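Local coordinates for protein beta-N-acetylglucosaminidase (Thermotoga maritima, PDB 3WO8) that probably hydrolyses terminal non-reducing N-acetyl-D-hexosamine residues from N-acetyl-beta-D-hexosaminides, as a glycoside hydrolase of family 3, at residues E30-E33 / I34-Y38; D201-P204 / F205-V208. All blocks are in the same frame, centred on the assembly; numbering follows the deposited sequence.

Interaction 1 of 2, residues E30-E33 / I34-Y38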
# COMPACT_ATOMS: atom_id res chain seq x y z
N GLU B 30 -6.96 -22.35 -14.45
CA GLU B 30 -5.83 -22.80 -15.28
C GLU B 30 -4.53 -22.65 -14.48
O GLU B 30 -3.72 -23.57 -14.42
CB GLU B 30 -5.78 -21.99 -16.59
CG GLU B 30 -4.68 -22.39 -17.58
CD GLU B 30 -4.65 -21.49 -18.81
OE1 GLU B 30 -5.71 -20.97 -19.17
OE2 GLU B 30 -3.59 -21.30 -19.44
N VAL B 31 -4.36 -21.49 -13.84
CA VAL B 31 -3.16 -21.16 -13.10
C VAL B 31 -2.93 -22.17 -12.00
O VAL B 31 -1.83 -22.71 -11.86
CB VAL B 31 -3.24 -19.75 -12.50
CG1 VAL B 31 -2.14 -19.53 -11.47
CG2 VAL B 31 -3.14 -18.69 -13.59
N LYS B 32 -3.98 -22.42 -11.23
CA LYS B 32 -3.97 -23.46 -10.20
C LYS B 32 -3.59 -24.83 -10.76
O LYS B 32 -2.88 -25.59 -10.10
CB LYS B 32 -5.33 -23.60 -9.53
CG LYS B 32 -5.85 -22.37 -8.80
CD LYS B 32 -6.97 -22.77 -7.82
CE LYS B 32 -8.13 -21.78 -7.76
NZ LYS B 32 -9.07 -22.18 -6.68
N GLU B 33 -4.07 -25.14 -11.96
CA GLU B 33 -3.83 -26.47 -12.54
C GLU B 33 -2.38 -26.67 -12.96
O GLU B 33 -1.79 -27.67 -12.61
CB GLU B 33 -4.82 -26.76 -13.68
CG GLU B 33 -6.22 -27.09 -13.15
CD GLU B 33 -7.33 -27.11 -14.23
OE1 GLU B 33 -8.41 -27.67 -13.96
OE2 GLU B 33 -7.15 -26.58 -15.35
N ILE B 34 -1.80 -25.70 -13.66
CA ILE B 34 -0.38 -25.73 -13.98
C ILE B 34 0.38 -25.93 -12.71
O ILE B 34 1.32 -26.68 -12.67
CB ILE B 34 0.11 -24.40 -14.59
CG1 ILE B 34 -0.48 -24.16 -15.97
CG2 ILE B 34 1.63 -24.37 -14.73
CD1 ILE B 34 0.17 -24.99 -17.05
N ILE B 35 -0.01 -25.22 -11.65
CA ILE B 35 0.82 -25.20 -10.43
C ILE B 35 0.78 -26.55 -9.74
O ILE B 35 1.84 -27.06 -9.34
CB ILE B 35 0.46 -24.00 -9.50
CG1 ILE B 35 1.08 -22.71 -10.07
CG2 ILE B 35 1.00 -24.20 -8.09
CD1 ILE B 35 0.43 -21.43 -9.58
N ARG B 36 -0.40 -27.14 -9.62
CA ARG B 36 -0.49 -28.47 -9.02
C ARG B 36 0.19 -29.53 -9.90
O ARG B 36 0.88 -30.41 -9.37
CB ARG B 36 -1.94 -28.87 -8.79
CG ARG B 36 -2.71 -27.88 -7.94
CD ARG B 36 -4.02 -28.43 -7.40
NE ARG B 36 -5.18 -27.95 -8.18
CZ ARG B 36 -6.25 -27.34 -7.66
NH1 ARG B 36 -6.35 -27.11 -6.35
NH2 ARG B 36 -7.23 -26.96 -8.46
N LYS B 37 0.03 -29.43 -11.22
CA LYS B 37 0.53 -30.47 -12.14
C LYS B 37 2.04 -30.52 -12.16
O LYS B 37 2.62 -31.51 -11.81
CB LYS B 37 0.01 -30.27 -13.57
CG LYS B 37 0.09 -31.54 -14.41
CD LYS B 37 0.30 -31.23 -15.89
CE LYS B 37 -0.32 -32.31 -16.79
NZ LYS B 37 -0.96 -31.71 -18.00
N TYR B 38 2.66 -29.43 -12.59
CA TYR B 38 4.10 -29.27 -12.51
C TYR B 38 4.18 -28.50 -11.23
O TYR B 38 3.17 -27.95 -10.78
CB TYR B 38 4.62 -28.43 -13.67
CG TYR B 38 3.96 -28.75 -15.00
CD1 TYR B 38 2.81 -28.09 -15.40
CD2 TYR B 38 4.49 -29.72 -15.86
CE1 TYR B 38 2.20 -28.37 -16.62
CE2 TYR B 38 3.88 -30.01 -17.08
CZ TYR B 38 2.75 -29.32 -17.46
OH TYR B 38 2.13 -29.55 -18.67
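Val31 and Ile35 sit one turn apart on the same helix, and their side chains lie alongside each other, both directed to the same flank of the helix. The contact is made by Val31 CG1 and Ile35 CD1, 3.7 Å apart. Ile35 CG1 is anti to its carbonyl carbon (chi1 -77°). That torsion lays the branch back along the helix, where CD1 passes 3.5 Å from Val31 O and goes on to meet the valine methyl. Both residues are buried and rest on Phe24 of strand 20-24. Ile35 also meets Phe59 and Phe62 of helix 53-66.

Ile34 takes a different side of the helix. Its CG1 lies 3.6 Å from Glu30 O, and the side chain packs on Leu292 and Pro293 of helix 292-304.

Lys32 and Arg36 meet near the surface. CB of Lys32 lies over one face of the Arg36 guanidinium, offset toward its rim, with NH2 4.0 Å away. The arginine chain bends at chi3 (-101°), which turns the flat group back over the lysine. The two charged ends stay apart, with Lys32 NZ 5.4 Å from Arg36 NH2. Each has a weak, long ion pair with a different carboxylate, Lys32 with Glu470 and Arg36 with Glu29.

Four i to i+4 backbone bonds join 30-33 to 34-38. The shortest runs from Lys37 N to Glu33 O, 2.9 Å. Tyr38 then leaves helical geometry. This is i to i+4 packing on an amphipathic alpha-helix, the helix of a beta-alpha-beta unit between strands 20-24 and 42-45 in the TIM barrel.

Interaction 2 of 2, residues D201-P204 / F205-V208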
# COMPACT_ATOMS: atom_id res chain seq x y z
N ASP B 201 31.64 -2.99 -15.05
CA ASP B 201 30.31 -3.59 -14.91
C ASP B 201 30.19 -4.70 -13.85
O ASP B 201 29.13 -4.86 -13.22
CB ASP B 201 29.84 -4.15 -16.27
CG ASP B 201 29.91 -3.12 -17.37
OD1 ASP B 201 31.03 -2.60 -17.62
OD2 ASP B 201 28.83 -2.80 -17.94
N LEU B 202 31.26 -5.48 -13.69
CA LEU B 202 31.23 -6.61 -12.75
C LEU B 202 31.64 -6.17 -11.37
O LEU B 202 31.41 -6.91 -10.42
CB LEU B 202 32.13 -7.75 -13.22
CG LEU B 202 31.57 -8.58 -14.36
CD1 LEU B 202 32.68 -9.04 -15.25
CD2 LEU B 202 30.82 -9.78 -13.82
N LEU B 203 32.23 -4.99 -11.26
CA LEU B 203 32.66 -4.51 -9.96
C LEU B 203 31.55 -4.71 -8.93
O LEU B 203 31.75 -5.47 -7.98
CB LEU B 203 33.21 -3.06 -10.00
CG LEU B 203 33.68 -2.58 -8.62
CD1 LEU B 203 34.58 -3.61 -7.98
CD2 LEU B 203 34.43 -1.26 -8.67
N PRO B 204 30.35 -4.14 -9.16
CA PRO B 204 29.24 -4.33 -8.23
C PRO B 204 28.85 -5.79 -7.98
O PRO B 204 28.45 -6.14 -6.88
CB PRO B 204 28.07 -3.60 -8.90
CG PRO B 204 28.68 -2.70 -9.92
CD PRO B 204 29.86 -3.49 -10.40
N PHE B 205 28.92 -6.63 -9.00
CA PHE B 205 28.50 -8.04 -8.86
C PHE B 205 29.48 -8.77 -7.94
O PHE B 205 29.09 -9.65 -7.16
CB PHE B 205 28.34 -8.73 -10.24
CG PHE B 205 27.17 -8.19 -11.04
CD1 PHE B 205 27.31 -7.07 -11.85
CD2 PHE B 205 25.92 -8.76 -10.93
CE1 PHE B 205 26.23 -6.56 -12.55
CE2 PHE B 205 24.84 -8.26 -11.64
CZ PHE B 205 24.99 -7.15 -12.44
N ARG B 206 30.74 -8.35 -8.00
CA ARG B 206 31.79 -8.95 -7.20
C ARG B 206 31.60 -8.53 -5.78
O ARG B 206 31.64 -9.35 -4.88
CB ARG B 206 33.18 -8.47 -7.65
CG ARG B 206 33.42 -8.58 -9.15
CD ARG B 206 34.86 -8.70 -9.51
NE ARG B 206 35.49 -7.45 -9.97
CZ ARG B 206 36.55 -6.89 -9.40
NH1 ARG B 206 37.08 -7.44 -8.32
NH2 ARG B 206 37.09 -5.79 -9.89
N LYS B 207 31.42 -7.23 -5.58
CA LYS B 207 31.29 -6.68 -4.23
C LYS B 207 30.10 -7.28 -3.50
O LYS B 207 30.27 -7.82 -2.39
CB LYS B 207 31.30 -5.14 -4.21
CG LYS B 207 32.69 -4.55 -3.97
CD LYS B 207 33.81 -5.14 -4.85
CE LYS B 207 35.25 -4.81 -4.37
NZ LYS B 207 36.03 -6.01 -3.98
N VAL B 208 28.91 -7.28 -4.11
CA VAL B 208 27.75 -7.88 -3.43
C VAL B 208 27.97 -9.36 -3.19
O VAL B 208 27.62 -9.88 -2.12
CB VAL B 208 26.42 -7.70 -4.21
CG1 VAL B 208 25.26 -8.44 -3.53
CG2 VAL B 208 26.09 -6.23 -4.34
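Leu202 O accepts from two backbone donors of the next turn. Arg206 N gives the sounder bond, 2.9 Å from Leu202 O. Phe205 N is equally near Leu202 O, but its N-H angle of 116° makes that bond weak. Arg206 CG also presses on this oxygen. Leu203 O takes a straighter bond from Lys207 N, 3.0 Å long, and a weak second one from Arg206 N.

The Leu203 side chain reaches forward along the helix. Its CG is anti to the backbone N (chi1 -179°), which carries CD1 to both Arg206 and Lys207. CD1 lies over one face of the Arg206 guanidinium, toward its rim, 3.8 Å from NH2. The same methyl is 3.6 Å from Lys207 CD, and so touches both basic side chains. Arg206 also makes a cation-pi contact with Trp198, and its NH2 hydrogen-bonds to the Trp198 carbonyl oxygen; Lys207 pairs with Glu210. Replacing Arg206 with an alanine would probably leave Leu203 CD1 without the flat group over it and the Trp198 carbonyl without this donor.

Phe205 is buried on another side. Its ring meets Asp201 O edge-on and in plane, with CD1 3.2 Å from that oxygen. The ring also packs edge-to-face with Phe173 at strand 167-173. Val208 CG2 lies 3.5 Å from Pro204 O, and the valine rests on helix 147-164. Pro204 sits in the first turn, where its missing N-H costs no helix bond. This is the N-terminal turn of alpha-helix 203-211, packed against the TIM barrel.

Interaction 1 and interaction 2 are separate helical turns of one TIM-barrel domain. Their centres lie 37 Å apart, and their nearest atoms about 28 Å, so they do not touch. Interaction 1 comes first in the chain. Its helix packs on strand 20-24, while the helix of interaction 2 packs on strand 167-173. Both strands belong to the same parallel sheet, but are not neighbours in it. Interaction 2 is the more buried, although it lies farther from the centre of the chain, 28 Å against 15 Å. Neither is touched by the other subunit of the dimer. Both are helix packing around the barrel domain.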